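PDB 1SA3: type II restriction enzyme MspI from Moraxella sp., which recognizes the double-stranded sequence 5'-CCGG-3' and cleaves it after the first cytosine, leaving fragments with terminal 5'-phosphates. Local coordinates for residues 3-8 / 38-43; 16-19 / 24-27; 64-69 / 100-105; 126-131 / 204-209. All blocks are in the same frame, centred on the assembly; numbering follows the deposited sequence.

Contact 1: 3-8 / 38-43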
# COMPACT_ATOMS: atom_id res chain seq x y z
N THR E 3 0.97 -18.75 -14.41
CA THR E 3 -0.28 -19.43 -14.67
C THR E 3 -0.81 -19.01 -16.01
O THR E 3 -0.21 -18.17 -16.69
CB THR E 3 -1.32 -19.04 -13.63
OG1 THR E 3 -1.55 -17.63 -13.73
CG2 THR E 3 -0.82 -19.37 -12.24
N GLU E 4 -1.94 -19.59 -16.40
CA GLU E 4 -2.57 -19.27 -17.66
C GLU E 4 -2.85 -17.77 -17.73
O GLU E 4 -2.54 -17.12 -18.73
CB GLU E 4 -3.88 -20.05 -17.80
CG GLU E 4 -4.51 -19.97 -19.18
CD GLU E 4 -5.88 -20.63 -19.25
OE1 GLU E 4 -6.33 -20.94 -20.38
OE2 GLU E 4 -6.51 -20.82 -18.19
N LEU E 5 -3.43 -17.21 -16.67
CA LEU E 5 -3.74 -15.79 -16.64
C LEU E 5 -2.49 -14.92 -16.64
O LEU E 5 -2.40 -13.97 -17.40
CB LEU E 5 -4.60 -15.45 -15.42
CG LEU E 5 -4.97 -13.97 -15.24
CD1 LEU E 5 -5.75 -13.47 -16.46
CD2 LEU E 5 -5.80 -13.81 -13.97
N LEU E 6 -1.53 -15.24 -15.77
CA LEU E 6 -0.32 -14.43 -15.70
C LEU E 6 0.47 -14.52 -16.99
O LEU E 6 1.07 -13.54 -17.43
CB LEU E 6 0.57 -14.86 -14.54
CG LEU E 6 0.48 -14.07 -13.23
CD1 LEU E 6 1.67 -14.44 -12.35
CD2 LEU E 6 0.48 -12.55 -13.51
N SER E 7 0.48 -15.70 -17.60
CA SER E 7 1.21 -15.87 -18.85
C SER E 7 0.62 -14.93 -19.89
O SER E 7 1.33 -14.31 -20.66
CB SER E 7 1.11 -17.32 -19.34
OG SER E 7 1.80 -17.47 -20.58
N LYS E 8 -0.71 -14.82 -19.87
CA LYS E 8 -1.39 -13.93 -20.80
C LYS E 8 -1.03 -12.48 -20.54
O LYS E 8 -0.75 -11.73 -21.48
CB LYS E 8 -2.91 -14.11 -20.69
CG LYS E 8 -3.70 -13.05 -21.44
CD LYS E 8 -5.20 -13.20 -21.21
CE LYS E 8 -5.94 -11.90 -21.49
NZ LYS E 8 -5.74 -11.44 -22.89
N ILE E 38 -5.09 -8.26 -10.60
CA ILE E 38 -6.16 -8.22 -9.61
C ILE E 38 -7.49 -7.89 -10.29
O ILE E 38 -8.50 -8.53 -10.01
CB ILE E 38 -5.89 -7.15 -8.51
CG1 ILE E 38 -4.66 -7.53 -7.69
CG2 ILE E 38 -7.11 -7.01 -7.58
CD1 ILE E 38 -4.81 -8.80 -6.86
N LEU E 39 -7.48 -6.91 -11.19
CA LEU E 39 -8.70 -6.52 -11.88
C LEU E 39 -9.33 -7.68 -12.64
O LEU E 39 -10.56 -7.84 -12.63
CB LEU E 39 -8.42 -5.36 -12.84
CG LEU E 39 -7.94 -4.02 -12.25
CD1 LEU E 39 -7.59 -3.07 -13.38
CD2 LEU E 39 -9.02 -3.41 -11.37
N ASP E 40 -8.50 -8.50 -13.29
CA ASP E 40 -9.01 -9.64 -14.04
C ASP E 40 -9.54 -10.76 -13.15
O ASP E 40 -10.54 -11.40 -13.48
CB ASP E 40 -7.93 -10.19 -14.98
CG ASP E 40 -7.73 -9.32 -16.21
OD1 ASP E 40 -8.51 -8.36 -16.40
OD2 ASP E 40 -6.79 -9.60 -16.99
N ILE E 41 -8.88 -11.01 -12.03
CA ILE E 41 -9.34 -12.05 -11.12
C ILE E 41 -10.73 -11.68 -10.60
O ILE E 41 -11.59 -12.55 -10.44
CB ILE E 41 -8.36 -12.24 -9.93
CG1 ILE E 41 -7.06 -12.88 -10.43
CG2 ILE E 41 -9.00 -13.10 -8.85
CD1 ILE E 41 -5.95 -12.93 -9.39
N PHE E 42 -10.96 -10.39 -10.37
CA PHE E 42 -12.24 -9.89 -9.86
C PHE E 42 -13.03 -9.09 -10.90
O PHE E 42 -13.78 -8.18 -10.55
CB PHE E 42 -12.00 -9.00 -8.62
CG PHE E 42 -11.51 -9.76 -7.42
CD1 PHE E 42 -10.16 -10.11 -7.31
CD2 PHE E 42 -12.39 -10.17 -6.43
CE1 PHE E 42 -9.70 -10.85 -6.23
CE2 PHE E 42 -11.95 -10.91 -5.33
CZ PHE E 42 -10.60 -11.26 -5.23
N LYS E 43 -12.88 -9.46 -12.17
CA LYS E 43 -13.56 -8.76 -13.26
C LYS E 43 -15.08 -8.91 -13.21
O LYS E 43 -15.81 -7.94 -13.42
CB LYS E 43 -13.04 -9.28 -14.60
CG LYS E 43 -13.54 -8.50 -15.81
CD LYS E 43 -13.01 -9.11 -17.10
CE LYS E 43 -13.25 -8.18 -18.27
NZ LYS E 43 -12.56 -6.88 -18.06
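Leu5 is the one residue of 3-8 that closes on 38-43, and its two methyls go to different partners. The apolar part is made by CD2, which lies 3.9 Å from CG1 of Ile41. Leu5 reaches across because its CG is trans to the backbone N (chi1 178°), and the branched leucine end then spreads over two successive residues of the facing helix. Ile41 offers a methylene rather than a methyl, so the packing is against the flank of its chain.

The second contact is between apolar and polar groups: CD1 of Leu5 sits 4.0 Å from OD2 of Asp40. This is van der Waals contact beside a carboxylate whose OD2 forms a salt bridge with Lys36, one turn back on the same helix. Lys8 brings a further positive charge nearby, but its NZ stays 6.3 Å from Asp40 OD2.

No hydrogen bond crosses between the segments. At the start of helix 4-12, Thr3 is the N-cap, and its OG1 accepts from Leu6 N at 3.1 Å with a nearly straight N-H (170°); the same hydroxyl also bonds Glu59. Tyr37 and Tyr51 cover Leu5 further. The N-terminal helix is therefore held to the end of helix 23-41 here by shape and burial, while the charge of Asp40 is probably balanced mainly within its own helix.

Contact 2: 16-19 / 24-27. With nucleotides of chain A.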
# COMPACT_ATOMS: atom_id res chain seq x y z
N ASP E 16 8.69 -10.08 -21.64
CA ASP E 16 9.81 -10.83 -22.18
C ASP E 16 10.51 -10.18 -23.37
O ASP E 16 11.57 -10.64 -23.78
CB ASP E 16 9.39 -12.25 -22.53
CG ASP E 16 8.91 -13.03 -21.32
OD1 ASP E 16 9.41 -12.76 -20.20
OD2 ASP E 16 8.06 -13.93 -21.48
N GLN E 17 9.93 -9.11 -23.92
CA GLN E 17 10.55 -8.42 -25.05
C GLN E 17 11.40 -7.25 -24.54
O GLN E 17 12.11 -6.61 -25.32
CB GLN E 17 9.50 -7.87 -26.01
CG GLN E 17 8.89 -8.89 -26.97
CD GLN E 17 8.19 -10.03 -26.25
OE1 GLN E 17 8.82 -11.00 -25.84
NE2 GLN E 17 6.87 -9.90 -26.10
N LEU E 18 11.32 -6.98 -23.24
CA LEU E 18 12.08 -5.89 -22.65
C LEU E 18 13.48 -6.33 -22.26
O LEU E 18 13.65 -7.26 -21.46
CB LEU E 18 11.36 -5.32 -21.43
CG LEU E 18 10.05 -4.55 -21.67
CD1 LEU E 18 9.43 -4.16 -20.33
CD2 LEU E 18 10.33 -3.32 -22.52
N PRO E 19 14.51 -5.67 -22.81
CA PRO E 19 15.90 -6.01 -22.49
C PRO E 19 16.06 -5.97 -20.98
O PRO E 19 15.40 -5.18 -20.31
CB PRO E 19 16.69 -4.89 -23.18
CG PRO E 19 15.85 -4.57 -24.37
CD PRO E 19 14.45 -4.58 -23.81
N GLY E 24 13.97 0.40 -15.47
CA GLY E 24 12.92 1.38 -15.25
C GLY E 24 11.60 1.03 -15.92
O GLY E 24 10.55 1.02 -15.26
N VAL E 25 11.65 0.72 -17.21
CA VAL E 25 10.44 0.38 -17.95
C VAL E 25 9.86 -0.92 -17.41
O VAL E 25 8.64 -1.08 -17.32
CB VAL E 25 10.72 0.20 -19.46
CG1 VAL E 25 9.45 -0.26 -20.17
CG2 VAL E 25 11.19 1.52 -20.04
N THR E 26 10.73 -1.84 -17.05
CA THR E 26 10.30 -3.13 -16.54
C THR E 26 9.50 -2.96 -15.25
O THR E 26 8.45 -3.57 -15.10
CB THR E 26 11.52 -4.05 -16.32
OG1 THR E 26 12.15 -4.29 -17.58
CG2 THR E 26 11.09 -5.38 -15.73
N SER E 27 9.99 -2.13 -14.33
CA SER E 27 9.30 -1.89 -13.06
C SER E 27 7.92 -1.27 -13.33
O SER E 27 6.91 -1.72 -12.78
CB SER E 27 10.12 -0.94 -12.17
OG SER E 27 9.43 -0.60 -10.97
P DG A 6 5.71 -0.01 -7.30
OP1 DG A 6 4.89 -1.20 -7.64
OP2 DG A 6 5.69 0.52 -5.91
O5' DG A 6 7.22 -0.25 -7.71
C5' DG A 6 8.25 -0.28 -6.72
C4' DG A 6 9.60 -0.27 -7.40
O4' DG A 6 9.91 1.13 -7.66
C3' DG A 6 10.72 -0.77 -6.50
O3' DG A 6 11.18 -2.07 -6.81
C2' DG A 6 11.86 0.21 -6.69
C1' DG A 6 11.26 1.43 -7.37
N9 DG A 6 11.29 2.49 -6.35
C8 DG A 6 10.26 2.91 -5.54
N7 DG A 6 10.65 3.76 -4.62
C5 DG A 6 12.01 3.93 -4.86
C6 DG A 6 12.97 4.73 -4.18
O6 DG A 6 12.81 5.46 -3.18
N1 DG A 6 14.24 4.62 -4.76
C2 DG A 6 14.54 3.83 -5.85
N2 DG A 6 15.83 3.84 -6.27
N3 DG A 6 13.65 3.08 -6.49
C4 DG A 6 12.41 3.18 -5.95
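Leu18 sets its forked end against Val25, with CD1 3.9 Å and CD2 4.0 Å from the same valine methyl, CG1. The two side chains meet at about a right angle, so the single methyl lies against both prongs of the leucine. In Val25 a chi1 of 176° puts CG1 beside the carbonyl carbon, where Leu18 meets it.

Leu18 also runs past Thr26 in the opposite direction, its CD1 3.9 Å from Thr26 OG1. That hydroxyl is not left without a partner beside the hydrocarbon: it bonds the carbonyl O of Gln22, one turn earlier, a common way for threonine to suit a helix while its side chain packs. On the loop, the carbonyl of Leu18 is held by Arg212.

The same turn also borders the DNA: Ser27 OG comes within 3.6 Å of C4' of DG6 of chain A, and Val25, besides meeting Leu18, packs on a phosphate. The loop thus leans Leu18 on the first turn of helix 23-41, the helix that further along supplies Glu35 to the sodium site, in keeping with the PDDEXK nuclease fold, where a helix ahead of the core sheet often lends an acidic residue to the metal centre.

Contact 3: 64-69 / 100-105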
# COMPACT_ATOMS: atom_id res chain seq x y z
N SER E 64 -8.61 -15.62 -2.28
CA SER E 64 -8.95 -15.97 -0.90
C SER E 64 -8.33 -14.99 0.09
O SER E 64 -8.95 -14.61 1.08
CB SER E 64 -8.49 -17.39 -0.55
OG SER E 64 -9.31 -18.37 -1.18
N LYS E 65 -7.09 -14.58 -0.16
CA LYS E 65 -6.43 -13.63 0.73
C LYS E 65 -7.18 -12.29 0.70
O LYS E 65 -7.29 -11.61 1.71
CB LYS E 65 -4.97 -13.41 0.33
CG LYS E 65 -4.02 -14.52 0.77
CD LYS E 65 -2.63 -14.34 0.18
CE LYS E 65 -1.69 -15.43 0.66
NZ LYS E 65 -0.35 -15.39 0.01
N LEU E 66 -7.68 -11.92 -0.47
CA LEU E 66 -8.40 -10.65 -0.57
C LEU E 66 -9.73 -10.72 0.19
O LEU E 66 -10.06 -9.81 0.95
CB LEU E 66 -8.63 -10.28 -2.04
CG LEU E 66 -9.01 -8.80 -2.29
CD1 LEU E 66 -8.46 -8.34 -3.64
CD2 LEU E 66 -10.53 -8.64 -2.24
N LEU E 67 -10.48 -11.80 -0.01
CA LEU E 67 -11.76 -11.95 0.69
C LEU E 67 -11.54 -12.07 2.20
O LEU E 67 -12.34 -11.59 3.01
CB LEU E 67 -12.52 -13.17 0.17
CG LEU E 67 -12.98 -13.14 -1.30
CD1 LEU E 67 -13.69 -14.45 -1.63
CD2 LEU E 67 -13.90 -11.95 -1.54
N LYS E 68 -10.44 -12.72 2.58
CA LYS E 68 -10.14 -12.91 4.00
C LYS E 68 -9.85 -11.57 4.68
O LYS E 68 -10.31 -11.33 5.80
CB LYS E 68 -8.96 -13.86 4.15
CG LYS E 68 -8.53 -14.13 5.58
CD LYS E 68 -7.33 -15.06 5.59
CE LYS E 68 -6.70 -15.18 6.97
NZ LYS E 68 -5.54 -16.12 6.92
N ALA E 69 -9.11 -10.70 4.01
CA ALA E 69 -8.78 -9.40 4.58
C ALA E 69 -10.05 -8.57 4.77
O ALA E 69 -10.07 -7.64 5.56
CB ALA E 69 -7.81 -8.65 3.67
N ALA E 100 -7.12 1.26 -7.57
CA ALA E 100 -8.23 0.58 -8.23
C ALA E 100 -9.29 0.22 -7.20
O ALA E 100 -9.06 0.34 -6.00
CB ALA E 100 -7.72 -0.70 -8.89
N THR E 101 -10.44 -0.23 -7.68
CA THR E 101 -11.52 -0.62 -6.79
C THR E 101 -12.21 -1.90 -7.24
O THR E 101 -12.18 -2.26 -8.42
CB THR E 101 -12.60 0.48 -6.68
OG1 THR E 101 -13.22 0.68 -7.96
CG2 THR E 101 -11.98 1.79 -6.24
N ILE E 102 -12.82 -2.58 -6.27
CA ILE E 102 -13.60 -3.79 -6.52
C ILE E 102 -14.91 -3.52 -5.78
O ILE E 102 -14.89 -3.03 -4.65
CB ILE E 102 -12.98 -5.05 -5.88
CG1 ILE E 102 -11.61 -5.34 -6.49
CG2 ILE E 102 -13.93 -6.26 -6.08
CD1 ILE E 102 -10.90 -6.49 -5.82
N ARG E 103 -16.04 -3.78 -6.44
CA ARG E 103 -17.33 -3.60 -5.79
C ARG E 103 -18.01 -4.96 -5.69
O ARG E 103 -18.15 -5.66 -6.70
CB ARG E 103 -18.23 -2.63 -6.56
CG ARG E 103 -19.64 -2.54 -5.98
CD ARG E 103 -20.52 -1.55 -6.74
NE ARG E 103 -20.04 -0.18 -6.60
CZ ARG E 103 -20.13 0.55 -5.50
NH1 ARG E 103 -20.69 0.06 -4.40
NH2 ARG E 103 -19.65 1.78 -5.48
N PHE E 104 -18.42 -5.35 -4.48
CA PHE E 104 -19.10 -6.62 -4.29
C PHE E 104 -20.56 -6.35 -4.02
O PHE E 104 -20.89 -5.46 -3.23
CB PHE E 104 -18.54 -7.39 -3.09
CG PHE E 104 -17.10 -7.76 -3.21
CD1 PHE E 104 -16.11 -6.94 -2.67
CD2 PHE E 104 -16.73 -8.94 -3.84
CE1 PHE E 104 -14.77 -7.31 -2.74
CE2 PHE E 104 -15.39 -9.30 -3.92
CZ PHE E 104 -14.41 -8.49 -3.37
N THR E 105 -21.44 -7.11 -4.66
CA THR E 105 -22.87 -6.95 -4.46
C THR E 105 -23.36 -8.18 -3.72
O THR E 105 -23.02 -9.31 -4.08
CB THR E 105 -23.62 -6.82 -5.81
OG1 THR E 105 -23.16 -5.64 -6.48
CG2 THR E 105 -25.12 -6.71 -5.59
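With CG trans to the backbone N (chi1 -164°), Leu66 is directed from its helix toward the strand, although a chi2 of 148° leaves its methyls twisted away from a staggered arrangement. Ile102 answers with a long branch that is extended at chi2, and the two side chains meet tip to tip, CD1 of Leu66 lying 3.8 Å from CD1 of Ile102. The second methyl of Leu66 goes to the aromatic neighbour: CD2 stands 4.0 Å from CZ of Phe104, near the ring plane and therefore at its edge. Leu67 approaches the same end of the ring obliquely, its CD2 3.9 Å from CE2 of Phe104.

Ile102 and Phe104 lie two apart on a strand, so both project to one side of the sheet, whereas Arg103 between them is exposed. This is the α/β core expected of the PDDEXK nucleases: helix 57-69 packs on a mixed five-stranded sheet, and the axes of the short segments 64-69 and 100-105 pass 12.5 Å apart, at 72°. Asp99, just ahead of the strand, belongs to the sodium site together with Asp84 and Glu35.

Within the strand, Ile102 also braces its neighbour, since its CG2 rests 3.5 Å above the plane of the Phe104 ring, offset toward the rim. Leucine suits position 66 because a forked end can send one methyl to isoleucine and the other to the ring. Ile77 of the edge strand packs on Leu67 and Phe104, and Leu66 continues to Leu203.

Contact 4: 126-131 / 204-209. With nucleotides of chain A.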
# COMPACT_ATOMS: atom_id res chain seq x y z
N VAL E 126 8.75 -1.29 0.81
CA VAL E 126 8.92 -0.49 -0.38
C VAL E 126 8.28 0.87 -0.13
O VAL E 126 7.43 1.02 0.75
CB VAL E 126 8.23 -1.17 -1.58
CG1 VAL E 126 6.73 -1.25 -1.32
CG2 VAL E 126 8.55 -0.41 -2.86
N SER E 127 8.71 1.86 -0.90
CA SER E 127 8.20 3.21 -0.77
C SER E 127 6.68 3.26 -0.79
O SER E 127 6.05 2.70 -1.70
CB SER E 127 8.76 4.08 -1.90
OG SER E 127 10.18 4.07 -1.88
N ILE E 128 6.09 3.91 0.20
CA ILE E 128 4.64 4.05 0.25
C ILE E 128 4.21 5.48 -0.05
O ILE E 128 3.08 5.71 -0.48
CB ILE E 128 4.06 3.66 1.62
CG1 ILE E 128 4.87 4.30 2.74
CG2 ILE E 128 4.00 2.14 1.74
CD1 ILE E 128 4.35 3.98 4.14
N ALA E 129 5.10 6.43 0.18
CA ALA E 129 4.78 7.83 -0.11
C ALA E 129 5.87 8.79 0.31
O ALA E 129 6.80 8.42 1.03
CB ALA E 129 3.47 8.21 0.59
N GLU E 130 5.76 10.02 -0.17
CA GLU E 130 6.71 11.07 0.17
C GLU E 130 5.89 12.31 0.53
O GLU E 130 4.88 12.60 -0.11
CB GLU E 130 7.67 11.35 -0.99
CG GLU E 130 7.01 11.77 -2.30
CD GLU E 130 8.04 12.13 -3.35
OE1 GLU E 130 8.86 11.26 -3.72
OE2 GLU E 130 8.04 13.30 -3.79
N TYR E 131 6.32 13.02 1.57
CA TYR E 131 5.59 14.20 2.00
C TYR E 131 6.49 15.24 2.64
O TYR E 131 7.58 14.92 3.11
CB TYR E 131 4.54 13.85 3.06
CG TYR E 131 3.58 12.72 2.76
CD1 TYR E 131 3.74 11.48 3.38
CD2 TYR E 131 2.47 12.92 1.94
CE1 TYR E 131 2.82 10.47 3.20
CE2 TYR E 131 1.54 11.89 1.75
CZ TYR E 131 1.72 10.68 2.38
OH TYR E 131 0.81 9.66 2.21
N LEU E 204 -4.25 -3.02 1.30
CA LEU E 204 -2.93 -2.80 0.73
C LEU E 204 -2.48 -4.16 0.19
O LEU E 204 -2.29 -5.12 0.96
CB LEU E 204 -1.95 -2.31 1.81
CG LEU E 204 -2.44 -1.12 2.64
CD1 LEU E 204 -1.38 -0.74 3.67
CD2 LEU E 204 -2.75 0.08 1.71
N ILE E 205 -2.35 -4.23 -1.13
CA ILE E 205 -1.96 -5.45 -1.81
C ILE E 205 -0.50 -5.32 -2.21
O ILE E 205 -0.12 -4.37 -2.89
CB ILE E 205 -2.82 -5.66 -3.09
CG1 ILE E 205 -4.29 -5.78 -2.69
CG2 ILE E 205 -2.37 -6.91 -3.85
CD1 ILE E 205 -5.24 -5.95 -3.87
N ARG E 206 0.32 -6.27 -1.77
CA ARG E 206 1.75 -6.25 -2.08
C ARG E 206 2.21 -7.54 -2.75
O ARG E 206 2.25 -8.59 -2.12
CB ARG E 206 2.56 -6.04 -0.80
CG ARG E 206 2.26 -4.75 -0.05
CD ARG E 206 2.65 -3.53 -0.85
NE ARG E 206 2.43 -2.30 -0.09
CZ ARG E 206 3.08 -1.99 1.03
NH1 ARG E 206 3.99 -2.81 1.53
NH2 ARG E 206 2.80 -0.85 1.66
N PHE E 207 2.53 -7.44 -4.03
CA PHE E 207 3.03 -8.60 -4.78
C PHE E 207 4.54 -8.66 -4.63
O PHE E 207 5.23 -7.66 -4.84
CB PHE E 207 2.70 -8.47 -6.27
CG PHE E 207 1.28 -8.76 -6.62
CD1 PHE E 207 0.38 -7.73 -6.82
CD2 PHE E 207 0.85 -10.07 -6.74
CE1 PHE E 207 -0.95 -8.01 -7.15
CE2 PHE E 207 -0.47 -10.37 -7.08
CZ PHE E 207 -1.37 -9.33 -7.28
N GLN E 208 5.04 -9.82 -4.24
CA GLN E 208 6.47 -9.99 -4.12
C GLN E 208 6.90 -10.55 -5.48
O GLN E 208 6.49 -11.65 -5.87
CB GLN E 208 6.82 -10.98 -3.01
CG GLN E 208 8.31 -11.16 -2.83
CD GLN E 208 8.64 -12.02 -1.63
OE1 GLN E 208 8.03 -13.08 -1.43
NE2 GLN E 208 9.61 -11.59 -0.84
N VAL E 209 7.70 -9.78 -6.19
CA VAL E 209 8.16 -10.16 -7.52
C VAL E 209 9.68 -10.08 -7.57
O VAL E 209 10.26 -9.02 -7.34
CB VAL E 209 7.57 -9.22 -8.57
CG1 VAL E 209 8.05 -9.61 -9.95
CG2 VAL E 209 6.05 -9.25 -8.50
P DG A 6 5.71 -0.01 -7.30
OP1 DG A 6 4.89 -1.20 -7.64
OP2 DG A 6 5.69 0.52 -5.91
O5' DG A 6 7.22 -0.25 -7.71
C5' DG A 6 8.25 -0.28 -6.72
C4' DG A 6 9.60 -0.27 -7.40
O4' DG A 6 9.91 1.13 -7.66
C3' DG A 6 10.72 -0.77 -6.50
O3' DG A 6 11.18 -2.07 -6.81
C2' DG A 6 11.86 0.21 -6.69
C1' DG A 6 11.26 1.43 -7.37
N9 DG A 6 11.29 2.49 -6.35
C8 DG A 6 10.26 2.91 -5.54
N7 DG A 6 10.65 3.76 -4.62
C5 DG A 6 12.01 3.93 -4.86
C6 DG A 6 12.97 4.73 -4.18
O6 DG A 6 12.81 5.46 -3.18
N1 DG A 6 14.24 4.62 -4.76
C2 DG A 6 14.54 3.83 -5.85
N2 DG A 6 15.83 3.84 -6.27
N3 DG A 6 13.65 3.08 -6.49
C4 DG A 6 12.41 3.18 -5.95
P DC A 4 2.82 11.82 -5.30
OP1 DC A 4 1.35 11.79 -5.17
OP2 DC A 4 3.67 11.88 -4.09
O5' DC A 4 3.22 10.52 -6.13
C5' DC A 4 2.57 10.24 -7.35
C4' DC A 4 3.09 8.95 -7.92
O4' DC A 4 4.43 9.18 -8.44
C3' DC A 4 3.20 7.82 -6.90
O3' DC A 4 2.58 6.64 -7.42
C2' DC A 4 4.70 7.66 -6.68
C1' DC A 4 5.30 8.16 -7.99
N1 DC A 4 6.65 8.75 -7.86
C2 DC A 4 7.63 8.44 -8.82
O2 DC A 4 7.34 7.70 -9.77
N3 DC A 4 8.87 8.95 -8.67
C4 DC A 4 9.16 9.74 -7.63
N4 DC A 4 10.41 10.19 -7.52
C5 DC A 4 8.18 10.08 -6.65
C6 DC A 4 6.95 9.58 -6.81
P DC A 3 5.88 17.84 -5.32
OP1 DC A 3 4.66 18.42 -4.72
OP2 DC A 3 7.12 17.73 -4.51
O5' DC A 3 5.50 16.41 -5.88
C5' DC A 3 4.45 16.29 -6.84
C4' DC A 3 4.30 14.86 -7.28
O4' DC A 3 5.35 14.49 -8.20
C3' DC A 3 4.30 13.81 -6.16
O3' DC A 3 3.15 12.99 -6.34
C2' DC A 3 5.61 13.05 -6.38
C1' DC A 3 5.87 13.22 -7.88
N1 DC A 3 7.28 13.20 -8.30
C2 DC A 3 7.68 12.38 -9.38
O2 DC A 3 6.84 11.65 -9.93
N3 DC A 3 8.96 12.41 -9.80
C4 DC A 3 9.84 13.21 -9.19
N4 DC A 3 11.10 13.21 -9.64
C5 DC A 3 9.48 14.03 -8.09
C6 DC A 3 8.20 14.00 -7.68
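Arg206 leaves its strand with CB directed at segment 126-131, and the chain above it is bent at CG (chi2 -65°), extended through CD and turned again at NE (chi4 64°). The side chain, which also touches Lys119, brings the guanidinium to segment 126-131. At the tip, Val126 CG1 covers one face of the flat group, 4.3 Å from NH1 and set toward the rim. NH2 meets Ile128 CG2 at an oblique angle and at an unusually short 3.2 Å, a value best taken with caution. The charge itself goes to the chain's end: NH1 forms a salt bridge with the terminal carboxylate of Gly262.

Ile128 also belongs to a classic β bulge, where it and Ala129 both face Phe260. The same run also meets the DNA. Ser127, whose CB points away from segment 204-209, donates from OG to N7 of DG6 of chain A at 2.8 Å, and its hydroxyl is also bonded to Lys261. Val126 CG2 comes within 3.9 Å of C5' of that nucleotide. Glu130 OE1 lies 3.2 Å from C5 of DC4 of chain A, while its OE2 forms a salt bridge with Lys257. Valine and isoleucine thus lie against a guanidinium whose charge is matched by the C-terminal carboxylate, which probably helps fix the C-terminus and strand 127-131 where Ser127 can meet guanine N7.

Overall arrangement
Along the chain, contact 2 is nested inside the loop closed by contact 1, and contacts 3 and 4 follow in series. Contacts 1 and 2 share helix 23-41, near its C-terminal end and at its start, with centres about 20 Å apart. Contact 3 lies about 15 Å from contact 1, centre to centre, and Phe42 joins them by packing on Leu66, Ile102 and Phe104. Contact 1 also touches contact 4, Ile38 packing on Phe207 and Ile205. Contacts 3 and 4 both reach the five-stranded sheet and meet where Leu66 touches Ile205; contact 4 links that sheet to the three-stranded one. Packing thus runs from the N-terminal helix to the DNA-facing strand 127-131; contact 2 touches none directly.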